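Local coordinates for probable glutamine synthetase (Pseudomonas aeruginosa, PDB 4HPP), which is a probable glutamine synthetase whose catalytic domain holds a magnesium ion and a glutamic acid in its pocket, at residues D65-P70 against H93-T99; D90-G94 against D200-N204; A223-P228 against C436-A440; A272-C278 against Q385-A389; A282-Y288 against P388-A394. All coordinates share one frame; numbering follows the deposited sequence.

Contact 1 (D65-P70 against H93-T99)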
# COMPACT_ATOMS: atom_id res chain seq x y z
N ASP A 65 51.43 -8.76 5.67
CA ASP A 65 50.24 -9.06 4.84
C ASP A 65 50.44 -9.56 3.36
O ASP A 65 51.53 -9.47 2.80
CB ASP A 65 49.18 -7.94 4.98
CG ASP A 65 49.69 -6.56 4.59
OD1 ASP A 65 50.92 -6.31 4.62
OD2 ASP A 65 48.82 -5.71 4.28
N LEU A 66 49.37 -10.11 2.77
CA LEU A 66 49.43 -10.92 1.54
C LEU A 66 48.76 -10.25 0.32
O LEU A 66 48.08 -9.24 0.46
CB LEU A 66 48.71 -12.25 1.78
CG LEU A 66 49.16 -13.22 2.87
CD1 LEU A 66 48.04 -14.15 3.26
CD2 LEU A 66 50.35 -14.02 2.42
N ARG A 67 48.91 -10.87 -0.85
CA ARG A 67 48.14 -10.50 -2.03
C ARG A 67 47.15 -11.59 -2.35
O ARG A 67 47.51 -12.74 -2.26
CB ARG A 67 49.02 -10.33 -3.25
CG ARG A 67 50.08 -9.27 -3.15
CD ARG A 67 49.54 -7.94 -2.67
NE ARG A 67 48.54 -7.36 -3.56
CZ ARG A 67 48.02 -6.16 -3.38
NH1 ARG A 67 48.43 -5.43 -2.35
NH2 ARG A 67 47.09 -5.68 -4.20
N LEU A 68 45.93 -11.21 -2.73
CA LEU A 68 44.90 -12.09 -3.22
C LEU A 68 44.88 -11.88 -4.73
O LEU A 68 44.42 -10.84 -5.22
CB LEU A 68 43.52 -11.71 -2.65
CG LEU A 68 42.35 -12.58 -3.15
CD1 LEU A 68 42.73 -14.07 -3.04
CD2 LEU A 68 41.00 -12.34 -2.45
N LEU A 69 45.37 -12.89 -5.43
CA LEU A 69 45.69 -12.78 -6.86
C LEU A 69 44.63 -13.50 -7.70
O LEU A 69 44.66 -14.72 -7.79
CB LEU A 69 47.05 -13.42 -7.11
CG LEU A 69 47.97 -12.70 -8.09
CD1 LEU A 69 48.38 -11.37 -7.51
CD2 LEU A 69 49.19 -13.57 -8.36
N PRO A 70 43.67 -12.75 -8.28
CA PRO A 70 42.57 -13.35 -9.08
C PRO A 70 43.11 -14.21 -10.23
O PRO A 70 44.03 -13.82 -10.94
CB PRO A 70 41.83 -12.13 -9.64
CG PRO A 70 42.82 -11.01 -9.52
CD PRO A 70 43.63 -11.29 -8.29
N HIS A 93 37.92 -15.93 -8.51
CA HIS A 93 38.61 -16.66 -7.47
C HIS A 93 40.07 -16.34 -7.60
O HIS A 93 40.59 -16.15 -8.71
CB HIS A 93 38.40 -18.14 -7.61
CG HIS A 93 36.97 -18.53 -7.63
ND1 HIS A 93 36.33 -19.04 -6.54
CD2 HIS A 93 36.02 -18.49 -8.67
CE1 HIS A 93 35.03 -19.28 -6.86
NE2 HIS A 93 34.83 -18.95 -8.17
N GLY A 94 40.75 -16.28 -6.45
CA GLY A 94 42.12 -15.90 -6.44
C GLY A 94 42.88 -16.83 -5.54
O GLY A 94 42.29 -17.54 -4.68
N ASN A 95 44.20 -16.85 -5.74
CA ASN A 95 45.09 -17.53 -4.83
C ASN A 95 45.82 -16.46 -3.97
O ASN A 95 46.09 -15.36 -4.46
CB ASN A 95 46.10 -18.40 -5.59
CG ASN A 95 45.50 -19.18 -6.75
OD1 ASN A 95 44.42 -19.77 -6.65
ND2 ASN A 95 46.21 -19.19 -7.88
N LEU A 96 46.11 -16.80 -2.70
CA LEU A 96 46.89 -15.98 -1.75
C LEU A 96 48.38 -16.22 -1.85
O LEU A 96 48.84 -17.38 -1.83
CB LEU A 96 46.44 -16.27 -0.32
CG LEU A 96 45.01 -15.90 0.05
CD1 LEU A 96 44.66 -16.36 1.46
CD2 LEU A 96 44.81 -14.40 -0.02
N VAL A 97 49.14 -15.14 -1.92
CA VAL A 97 50.59 -15.20 -2.14
C VAL A 97 51.25 -14.11 -1.33
O VAL A 97 50.57 -13.14 -1.01
CB VAL A 97 50.95 -15.05 -3.64
CG1 VAL A 97 50.22 -16.10 -4.44
CG2 VAL A 97 50.56 -13.67 -4.18
N GLU A 98 52.53 -14.27 -0.96
CA GLU A 98 53.30 -13.21 -0.24
C GLU A 98 53.62 -12.09 -1.23
O GLU A 98 53.37 -12.29 -2.42
CB GLU A 98 54.54 -13.82 0.41
CG GLU A 98 54.26 -14.47 1.78
CD GLU A 98 54.61 -15.97 1.86
OE1 GLU A 98 55.44 -16.45 1.05
OE2 GLU A 98 54.06 -16.70 2.73
N THR A 99 54.12 -10.92 -0.81
CA THR A 99 54.14 -9.72 -1.74
C THR A 99 54.99 -9.81 -3.03
O THR A 99 54.74 -9.08 -4.00
CB THR A 99 54.41 -8.34 -1.05
OG1 THR A 99 55.46 -8.46 -0.08
CG2 THR A 99 53.17 -7.80 -0.36

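Contact 2 (D90-G94 against D200-N204)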
# COMPACT_ATOMS: atom_id res chain seq x y z
N ASP A 90 29.69 -10.12 -10.10
CA ASP A 90 30.91 -10.27 -10.87
C ASP A 90 32.10 -10.44 -9.98
O ASP A 90 32.42 -9.56 -9.20
CB ASP A 90 31.10 -9.03 -11.73
CG ASP A 90 32.08 -9.25 -12.84
OD1 ASP A 90 32.92 -10.22 -12.75
OD2 ASP A 90 32.00 -8.45 -13.81
N TYR A 91 32.77 -11.58 -10.07
CA TYR A 91 33.94 -11.81 -9.19
C TYR A 91 34.79 -12.93 -9.77
O TYR A 91 34.31 -13.70 -10.59
CB TYR A 91 33.50 -12.21 -7.73
CG TYR A 91 32.80 -13.54 -7.73
CD1 TYR A 91 33.51 -14.74 -7.66
CD2 TYR A 91 31.42 -13.61 -7.81
CE1 TYR A 91 32.84 -15.98 -7.65
CE2 TYR A 91 30.74 -14.83 -7.78
CZ TYR A 91 31.45 -16.02 -7.73
OH TYR A 91 30.75 -17.22 -7.77
N LEU A 92 36.03 -13.00 -9.30
CA LEU A 92 37.04 -13.98 -9.69
C LEU A 92 37.66 -14.63 -8.43
O LEU A 92 37.94 -13.94 -7.42
CB LEU A 92 38.19 -13.29 -10.43
CG LEU A 92 37.95 -12.56 -11.74
CD1 LEU A 92 37.51 -11.14 -11.49
CD2 LEU A 92 39.21 -12.55 -12.59
N HIS A 93 37.92 -15.93 -8.51
CA HIS A 93 38.61 -16.66 -7.47
C HIS A 93 40.07 -16.34 -7.60
O HIS A 93 40.59 -16.15 -8.71
CB HIS A 93 38.40 -18.14 -7.61
CG HIS A 93 36.97 -18.53 -7.63
ND1 HIS A 93 36.33 -19.04 -6.54
CD2 HIS A 93 36.02 -18.49 -8.67
CE1 HIS A 93 35.03 -19.28 -6.86
NE2 HIS A 93 34.83 -18.95 -8.17
N GLY A 94 40.75 -16.28 -6.45
CA GLY A 94 42.12 -15.90 -6.44
C GLY A 94 42.88 -16.83 -5.54
O GLY A 94 42.29 -17.54 -4.68
N ASP A 200 35.85 -24.64 -7.57
CA ASP A 200 35.30 -23.30 -7.89
C ASP A 200 33.80 -23.39 -8.12
O ASP A 200 33.01 -22.55 -7.61
CB ASP A 200 35.99 -22.67 -9.09
CG ASP A 200 37.47 -22.39 -8.85
OD1 ASP A 200 38.14 -21.95 -9.81
OD2 ASP A 200 37.97 -22.63 -7.71
N ARG A 201 33.40 -24.44 -8.85
CA ARG A 201 31.96 -24.67 -9.12
C ARG A 201 31.18 -24.83 -7.79
O ARG A 201 30.14 -24.19 -7.58
CB ARG A 201 31.77 -25.85 -10.07
CG ARG A 201 30.38 -26.09 -10.60
CD ARG A 201 30.49 -26.91 -11.88
NE ARG A 201 31.03 -26.07 -12.98
CZ ARG A 201 31.14 -26.39 -14.28
NH1 ARG A 201 30.75 -27.55 -14.76
NH2 ARG A 201 31.63 -25.49 -15.10
N ALA A 202 31.74 -25.61 -6.87
CA ALA A 202 31.05 -25.82 -5.62
C ALA A 202 30.85 -24.43 -4.99
O ALA A 202 29.74 -24.08 -4.63
CB ALA A 202 31.84 -26.73 -4.74
N VAL A 203 31.87 -23.59 -4.99
CA VAL A 203 31.73 -22.24 -4.37
C VAL A 203 30.69 -21.40 -5.15
O VAL A 203 29.74 -20.85 -4.55
CB VAL A 203 33.08 -21.47 -4.28
CG1 VAL A 203 32.86 -19.99 -3.93
CG2 VAL A 203 34.02 -22.15 -3.30
N ASN A 204 30.85 -21.33 -6.47
CA ASN A 204 29.91 -20.65 -7.34
C ASN A 204 28.47 -21.09 -7.14
O ASN A 204 27.56 -20.25 -7.03
CB ASN A 204 30.23 -20.93 -8.79
CG ASN A 204 31.53 -20.32 -9.24
OD1 ASN A 204 32.02 -19.37 -8.67
ND2 ASN A 204 32.08 -20.89 -10.28

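Contact 3 (A223-P228 against C436-A440)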
# COMPACT_ATOMS: atom_id res chain seq x y z
N ALA A 223 23.42 -25.08 6.13
CA ALA A 223 24.03 -25.69 7.34
C ALA A 223 23.75 -27.18 7.30
O ALA A 223 22.70 -27.58 6.77
CB ALA A 223 23.45 -25.10 8.61
N PRO A 224 24.68 -28.00 7.83
CA PRO A 224 24.39 -29.43 7.84
C PRO A 224 23.01 -29.74 8.44
O PRO A 224 22.30 -30.58 7.88
CB PRO A 224 25.53 -30.07 8.67
CG PRO A 224 26.59 -29.04 8.79
CD PRO A 224 26.01 -27.69 8.39
N LEU A 225 22.64 -29.08 9.56
CA LEU A 225 21.28 -29.26 10.10
C LEU A 225 20.52 -27.93 10.14
O LEU A 225 20.82 -27.03 10.96
CB LEU A 225 21.30 -29.97 11.47
CG LEU A 225 19.89 -30.32 11.98
CD1 LEU A 225 19.25 -31.48 11.21
CD2 LEU A 225 19.89 -30.62 13.48
N PRO A 226 19.55 -27.78 9.22
CA PRO A 226 18.86 -26.49 9.02
C PRO A 226 18.09 -25.99 10.27
O PRO A 226 17.98 -24.78 10.52
CB PRO A 226 17.87 -26.77 7.90
CG PRO A 226 17.84 -28.25 7.73
CD PRO A 226 19.14 -28.81 8.25
N ALA A 227 17.50 -26.92 11.01
CA ALA A 227 16.78 -26.61 12.25
C ALA A 227 16.55 -27.90 13.05
O ALA A 227 16.55 -29.01 12.50
CB ALA A 227 15.45 -25.92 11.97
N PRO A 228 16.36 -27.77 14.36
CA PRO A 228 16.29 -29.03 15.11
C PRO A 228 15.27 -30.08 14.58
O PRO A 228 14.13 -29.72 14.27
CB PRO A 228 15.94 -28.54 16.52
CG PRO A 228 16.64 -27.22 16.61
CD PRO A 228 16.27 -26.60 15.27
N CYS A 436 22.78 -26.00 16.47
CA CYS A 436 22.18 -26.12 15.17
C CYS A 436 21.56 -24.81 14.74
O CYS A 436 21.74 -24.35 13.59
CB CYS A 436 21.17 -27.25 15.16
SG CYS A 436 19.81 -26.90 14.06
N ARG A 437 20.90 -24.16 15.67
CA ARG A 437 20.33 -22.87 15.36
C ARG A 437 21.46 -21.92 15.14
O ARG A 437 21.37 -20.98 14.33
CB ARG A 437 19.42 -22.34 16.48
CG ARG A 437 18.08 -23.06 16.67
CD ARG A 437 17.42 -22.51 17.95
NE ARG A 437 16.28 -23.30 18.44
CZ ARG A 437 16.31 -24.08 19.52
NH1 ARG A 437 17.42 -24.16 20.27
NH2 ARG A 437 15.22 -24.76 19.89
N HIS A 438 22.52 -22.14 15.90
CA HIS A 438 23.62 -21.21 15.83
C HIS A 438 24.11 -21.29 14.42
O HIS A 438 24.16 -20.28 13.78
CB HIS A 438 24.70 -21.45 16.91
CG HIS A 438 25.86 -20.45 16.88
ND1 HIS A 438 25.71 -19.15 17.23
CD2 HIS A 438 27.21 -20.60 16.50
CE1 HIS A 438 26.90 -18.50 17.05
NE2 HIS A 438 27.81 -19.39 16.62
N TYR A 439 24.41 -22.50 13.91
CA TYR A 439 25.08 -22.64 12.59
C TYR A 439 24.16 -22.37 11.37
O TYR A 439 24.62 -21.85 10.33
CB TYR A 439 25.83 -23.98 12.45
CG TYR A 439 27.20 -23.94 13.08
CD1 TYR A 439 28.33 -23.61 12.33
CD2 TYR A 439 27.38 -24.21 14.43
CE1 TYR A 439 29.59 -23.54 12.91
CE2 TYR A 439 28.63 -24.14 15.02
CZ TYR A 439 29.72 -23.81 14.26
OH TYR A 439 30.94 -23.74 14.86
N ALA A 440 22.89 -22.71 11.51
CA ALA A 440 21.86 -22.36 10.56
C ALA A 440 21.87 -20.86 10.28
O ALA A 440 21.21 -20.42 9.35
CB ALA A 440 20.48 -22.83 11.02
O HOH W 1 22.96 -26.23 11.84

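Contact 4 (A272-C278 against Q385-A389)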
# COMPACT_ATOMS: atom_id res chain seq x y z
N ALA A 272 40.84 -45.68 4.56
CA ALA A 272 41.74 -45.83 5.70
C ALA A 272 41.90 -44.52 6.44
O ALA A 272 42.03 -44.50 7.68
CB ALA A 272 43.06 -46.35 5.25
N HIS A 273 41.82 -43.43 5.68
CA HIS A 273 41.92 -42.09 6.23
C HIS A 273 40.63 -41.40 6.56
O HIS A 273 40.66 -40.34 7.17
CB HIS A 273 42.74 -41.21 5.31
CG HIS A 273 44.18 -41.66 5.16
ND1 HIS A 273 45.09 -41.51 6.15
CD2 HIS A 273 44.82 -42.32 4.12
CE1 HIS A 273 46.26 -42.02 5.74
NE2 HIS A 273 46.10 -42.52 4.50
N LEU A 274 39.50 -41.98 6.21
CA LEU A 274 38.22 -41.27 6.50
C LEU A 274 38.08 -40.64 7.90
O LEU A 274 37.55 -39.53 7.99
CB LEU A 274 36.94 -42.09 6.15
CG LEU A 274 36.17 -41.52 4.94
CD1 LEU A 274 35.11 -42.49 4.48
CD2 LEU A 274 35.56 -40.17 5.28
N PRO A 275 38.50 -41.35 8.99
CA PRO A 275 38.20 -40.65 10.27
C PRO A 275 38.91 -39.31 10.38
O PRO A 275 38.43 -38.44 11.09
CB PRO A 275 38.63 -41.66 11.39
CG PRO A 275 38.57 -43.00 10.71
CD PRO A 275 38.85 -42.77 9.21
N ALA A 276 40.02 -39.14 9.66
CA ALA A 276 40.72 -37.85 9.61
C ALA A 276 40.03 -36.90 8.63
O ALA A 276 39.95 -35.67 8.86
CB ALA A 276 42.19 -38.05 9.21
N LEU A 277 39.58 -37.47 7.50
CA LEU A 277 39.05 -36.65 6.42
C LEU A 277 37.81 -35.94 6.93
O LEU A 277 37.41 -34.89 6.38
CB LEU A 277 38.68 -37.46 5.21
CG LEU A 277 39.79 -38.05 4.37
CD1 LEU A 277 39.19 -38.92 3.26
CD2 LEU A 277 40.67 -36.94 3.84
N CYS A 278 37.22 -36.50 7.98
CA CYS A 278 36.05 -35.91 8.56
C CYS A 278 36.29 -34.53 9.16
O CYS A 278 35.39 -33.69 9.14
CB CYS A 278 35.41 -36.88 9.54
SG CYS A 278 34.71 -38.28 8.64
N GLN A 385 36.96 -48.72 10.38
CA GLN A 385 36.84 -47.72 11.49
C GLN A 385 35.46 -46.99 11.59
O GLN A 385 34.77 -46.76 10.59
CB GLN A 385 37.96 -46.65 11.42
CG GLN A 385 39.35 -47.13 10.98
CD GLN A 385 39.94 -46.28 9.85
OE1 GLN A 385 39.25 -45.99 8.86
NE2 GLN A 385 41.22 -45.90 9.96
N ALA A 386 35.05 -46.64 12.81
CA ALA A 386 33.98 -45.66 12.99
C ALA A 386 34.51 -44.23 12.64
O ALA A 386 35.67 -43.86 12.96
CB ALA A 386 33.43 -45.70 14.42
N LEU A 387 33.65 -43.46 11.97
CA LEU A 387 33.88 -42.02 11.79
C LEU A 387 33.70 -41.33 13.13
O LEU A 387 32.86 -41.74 13.93
CB LEU A 387 32.95 -41.44 10.70
CG LEU A 387 33.04 -42.16 9.33
CD1 LEU A 387 32.21 -41.52 8.24
CD2 LEU A 387 34.47 -42.32 8.86
N PRO A 388 34.48 -40.29 13.42
CA PRO A 388 34.32 -39.62 14.72
C PRO A 388 32.88 -39.14 14.99
O PRO A 388 32.01 -39.24 14.11
CB PRO A 388 35.30 -38.45 14.64
CG PRO A 388 35.67 -38.32 13.19
CD PRO A 388 35.56 -39.69 12.62
N ALA A 389 32.64 -38.62 16.19
CA ALA A 389 31.29 -38.27 16.59
C ALA A 389 31.13 -36.80 17.00
O ALA A 389 30.03 -36.35 17.22
CB ALA A 389 30.82 -39.18 17.72

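Contact 5 (A282-Y288 against P388-A394)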
# COMPACT_ATOMS: atom_id res chain seq x y z
N ALA A 282 33.70 -32.72 7.14
CA ALA A 282 32.57 -32.37 8.04
C ALA A 282 33.14 -31.52 9.19
O ALA A 282 33.15 -31.97 10.33
CB ALA A 282 31.87 -33.62 8.57
N PRO A 283 33.59 -30.29 8.88
CA PRO A 283 34.58 -29.60 9.67
C PRO A 283 34.00 -28.66 10.67
O PRO A 283 34.75 -27.88 11.24
CB PRO A 283 35.30 -28.74 8.63
CG PRO A 283 34.34 -28.62 7.48
CD PRO A 283 33.12 -29.41 7.81
N THR A 284 32.70 -28.68 10.88
CA THR A 284 32.22 -27.76 11.92
C THR A 284 31.53 -28.52 13.03
O THR A 284 31.12 -29.68 12.85
CB THR A 284 31.25 -26.67 11.42
OG1 THR A 284 30.12 -27.30 10.81
CG2 THR A 284 31.93 -25.76 10.41
N ALA A 285 31.40 -27.85 14.17
CA ALA A 285 30.73 -28.44 15.34
C ALA A 285 29.32 -28.96 14.96
O ALA A 285 28.94 -30.08 15.35
CB ALA A 285 30.68 -27.43 16.50
N ALA A 286 28.57 -28.17 14.17
CA ALA A 286 27.23 -28.56 13.69
C ALA A 286 27.25 -29.75 12.75
O ALA A 286 26.18 -30.33 12.48
CB ALA A 286 26.50 -27.39 13.04
N SER A 287 28.44 -30.12 12.26
CA SER A 287 28.53 -31.20 11.28
C SER A 287 28.18 -32.53 11.92
O SER A 287 27.64 -33.45 11.25
CB SER A 287 29.90 -31.25 10.63
OG SER A 287 30.09 -30.13 9.77
N TYR A 288 28.43 -32.63 13.23
CA TYR A 288 28.23 -33.91 13.91
C TYR A 288 26.79 -34.20 14.35
O TYR A 288 26.49 -35.34 14.63
CB TYR A 288 29.34 -34.20 14.92
CG TYR A 288 30.60 -34.26 14.13
CD1 TYR A 288 31.28 -33.09 13.80
CD2 TYR A 288 31.03 -35.46 13.60
CE1 TYR A 288 32.41 -33.11 13.02
CE2 TYR A 288 32.15 -35.50 12.77
CZ TYR A 288 32.83 -34.32 12.49
OH TYR A 288 33.95 -34.35 11.67
N PRO A 388 34.48 -40.29 13.42
CA PRO A 388 34.32 -39.62 14.72
C PRO A 388 32.88 -39.14 14.99
O PRO A 388 32.01 -39.24 14.11
CB PRO A 388 35.30 -38.45 14.64
CG PRO A 388 35.67 -38.32 13.19
CD PRO A 388 35.56 -39.69 12.62
N ALA A 389 32.64 -38.62 16.19
CA ALA A 389 31.29 -38.27 16.59
C ALA A 389 31.13 -36.80 17.00
O ALA A 389 30.03 -36.35 17.22
CB ALA A 389 30.82 -39.18 17.72
N THR A 390 32.23 -36.07 17.14
CA THR A 390 32.19 -34.62 17.41
C THR A 390 33.34 -34.05 16.61
O THR A 390 34.24 -34.78 16.18
CB THR A 390 32.46 -34.26 18.91
OG1 THR A 390 33.74 -34.76 19.29
CG2 THR A 390 31.38 -34.82 19.86
N LEU A 391 33.35 -32.75 16.43
CA LEU A 391 34.53 -32.10 15.85
C LEU A 391 35.84 -32.43 16.59
O LEU A 391 36.91 -32.63 15.92
CB LEU A 391 34.30 -30.60 15.85
CG LEU A 391 35.31 -29.86 15.01
CD1 LEU A 391 35.52 -30.56 13.66
CD2 LEU A 391 34.79 -28.43 14.93
N GLY A 392 35.76 -32.47 17.94
CA GLY A 392 36.94 -32.75 18.82
C GLY A 392 37.62 -34.06 18.46
O GLY A 392 38.82 -34.13 18.11
N ASP A 393 36.80 -35.10 18.52
CA ASP A 393 37.22 -36.42 18.05
C ASP A 393 37.74 -36.37 16.63
O ASP A 393 38.72 -37.07 16.32
CB ASP A 393 36.11 -37.47 18.25
CG ASP A 393 35.57 -37.48 19.70
OD1 ASP A 393 36.19 -36.80 20.57
OD2 ASP A 393 34.52 -38.14 19.99
N ALA A 394 37.15 -35.50 15.79
CA ALA A 394 37.56 -35.51 14.38
C ALA A 394 38.90 -34.88 14.29
O ALA A 394 39.73 -35.36 13.55
CB ALA A 394 36.57 -34.85 13.44

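Contact 1 (D65-P70 against H93-T99)
Leu68 lays its CD1 methyl against CD2 of Leu96, 3.7 Å away, the two leucines meeting obliquely on one face of the sheet. Leu68 has its CG swung beside the carbonyl carbon (chi1 179°), which also carries CD1 over the backbone of Gly94. Phe12, Thr14 and Cys39 close round Leu68, while Trp104 and Trp41 pack on Leu96. Arg67, Leu69, Asn95 and Val97 occupy the other face, where Arg67 CB and Val97 CG2 touch at 3.8 Å. The chain of Arg67, bent at chi2 and chi3, then leads away, and its NE donates to Ser37 O.

Two pairs of backbone bonds hold the strands. Arg67 N donates to Val97 O (2.8 Å) and Val97 N returns to Arg67 O (2.9 Å); the second pair joins Leu69 N to Asn95 O (2.7 Å) and Asn95 N to Leu69 O (3.0 Å). The last has the smallest N-H...O angle of the four, 150°. Beyond it Pro70 and Gly94 come together with their CA atoms only 3.7 Å apart, a closeness consistent with Gly94 having no side chain.

At the far end Asp65 reaches a second subunit and forms a salt bridge with its Arg308, a residue of the glutamic acid pocket there. This antiparallel beta hairpin belongs to the N-terminal domain sheet of glutamine synthetases, whose active sites lie between neighbouring subunits.

Contact 2 (D90-G94 against D200-N204)
Asn204 OD1 accepts two hydrogen bonds, from Tyr91 OH at 2.7 Å and from His93 NE2 at 2.9 Å. The contact is a helix packed on a sheet across domains: helix 196-216 of the catalytic domain lies against strand 89-97 of the N-terminal domain, with Tyr91 and His93 directed at it from alternate positions of the strand.

The two donors approach the amide oxygen from opposite faces of its plane, each tilted about 30° out of it, so that the side chain of Asn204 is held between them. For the imidazole, by contrast, the acceptor lies in the ring plane. The bond implies a proton on NE2. Tyr91 gets its hydroxyl there with CG set between the backbone N and the carbonyl carbon (chi1 66°), and its ring meets that of His93 edge-to-face.

One face of His93 carries Asp200. The carboxylate is stacked over the ring, the planes 2° apart, and Asp200 CB makes a CH-pi contact 4.1 Å from the ring centroid. The carboxylate has its own partners, Arg109 by a salt bridge through OD1 and His343 by a hydrogen bond to OD2. Its nearness, with Asp200 OD2 at 4.1 Å from His93 ND1, might favour a positive charge on the imidazole, though the salt bridge to Arg109 would probably weaken any such effect. At the ring edge, near the plane, Val203 CG1 touches His93 CE1 at 3.7 Å.

Contact 3 (A223-P228 against C436-A440)
Cys436 sets its sulfur into the bend of segment 223-228: SG lies 3.5 Å from Ala227 CA and 3.8 Å from Pro228 CD. Leu225 closes on the same sulfur, its CG trans to the amide nitrogen (chi1 -173°), which brings CD2 to 3.8 Å from Cys436 SG. A water lies 2.8 Å from Cys436 O, but its separation from Leu225 O is too short to make the bridge between them certain. Arg437, next along the helix, extends beside Pro228, whose CG sits over one face of the guanidinium towards its rim; the charge is paired with Asp434. Tyr439 touches Ala223 CB through its carbonyl oxygen, at 3.9 Å, while its ring leads away and its hydroxyl is bonded to Gln51. Ala440 then packs against Ala223 and the carbonyl of Pro226, with CA 3.7 Å from Ala223 CB and CB 3.2 Å from Pro226 O.

Helix 432-439 thus backs the loop between strands 219-221 and 235-243, near the glutamic acid site: Ala223 O is bonded to Asn233 of that pocket, Pro224 packs on its Arg290, and Cys436 also meets Leu289 of helix 288-291.

Contact 4 (A272-C278 against Q385-A389)
Pro275 and Gln385 cross at about a right angle, the pyrrolidine ring of the proline presenting CG and CD to the end of the glutamine. Gln385 OE1 lies 3.3 Å from Pro275 CD, and the aliphatic CB of the glutamine rests 3.8 Å from Pro275 CG. The bend at chi2 (129°) turns the amide past the proline, so that NE2 donates to Ala272 O at 2.8 Å. This bond is nearly straight, with 165° at the hydrogen, and the acceptor lies in the plane of the glutamine amide.

Helix 261-281 is kinked here, which probably leaves this carbonyl to the glutamine. Pro275 has no N-H to give to the preceding turn, and Ala276 N bonds to His273 O instead of to Ala272 O. A side chain from a distant loop thereby takes up a helix carbonyl that has lost its regular donor, within the catalytic domain of a glutamine synthetase fold.

Beside the proline and one turn on, at Leu274 and Cys278, the contact is apolar. Leu387 inserts CD2 against Leu274 CB, 3.7 Å apart, and both its methyls approach Cys278 SG, CD2 at 4.1 Å; Pro335 of strand 330-336 touches both leucines as well. Pro388 packs next to it: its CD meets Pro275 CB at 3.8 Å, and its CG meets Cys278 CB at 3.9 Å. Backbone bonds join Gln385 to Ala301 and Leu387 to Ala299, and Cys397 of helix 391-399 packs on both prolines.

Contact 5 (A282-Y288 against P388-A394)
The backbones approach at two points, Ala285 CA to Leu391 CA and Tyr288 CA to Thr390 CA, each 5.3 Å, where the turn at 285-287 faces the start of helix 391-399. Tyr288 turns one face of its ring to Thr390 C, which sits above the rim. Separately, Leu391 N lies 3.4 Å from Tyr288 CD1. The CB of Tyr288 comes 3.2 Å from Ala389 O, and the far end of the ring reaches along the helix, Tyr288 CZ lying 3.9 Å from Ala394 CB. Its hydroxyl lies within weak hydrogen-bonding distance of both Ala282 O and Cys278 O.

Leu391 answers from the helix. With CG anti to the backbone N (chi1 -167°), it places CD2 3.5 Å from Ala285 N and CD1 3.7 Å from Pro283 O, and CD1 also meets the tyrosine ring. Thr390 is the N-cap, its OG1 accepting from Asp393 N at 3.2 Å.

Around this contact, Pro283, Thr284 and Ala285 lie against helix 410-427, which supplies Lys420 to Pro283 O and Glu423 to Ala285 N. Tyr439 of helix 432-439 covers Thr284 to Ala286, and Ala394 rests on Ala279 of helix 261-281.

In the fold
From the N terminus, contact 1 closes a short loop of 22 residues, pairing two strands of the N-terminal domain. Contact 2 starts on the second of these strands, sharing His93 and Gly94, and spans about a hundred residues to bring the sheet onto helix 196-216 of the catalytic domain. Contact 3 follows in series and closes the longest loop, 207 residues, joining the loop before strand 235-243 to the last helix. Contacts 4 and 5 both nest inside it and cross each other: contact 5 opens within the loop of contact 4 and ends beyond it, the two sharing Pro388 and Ala389 just before helix 391-399. Contacts 3 and 5 touch through Tyr439 and Ala286.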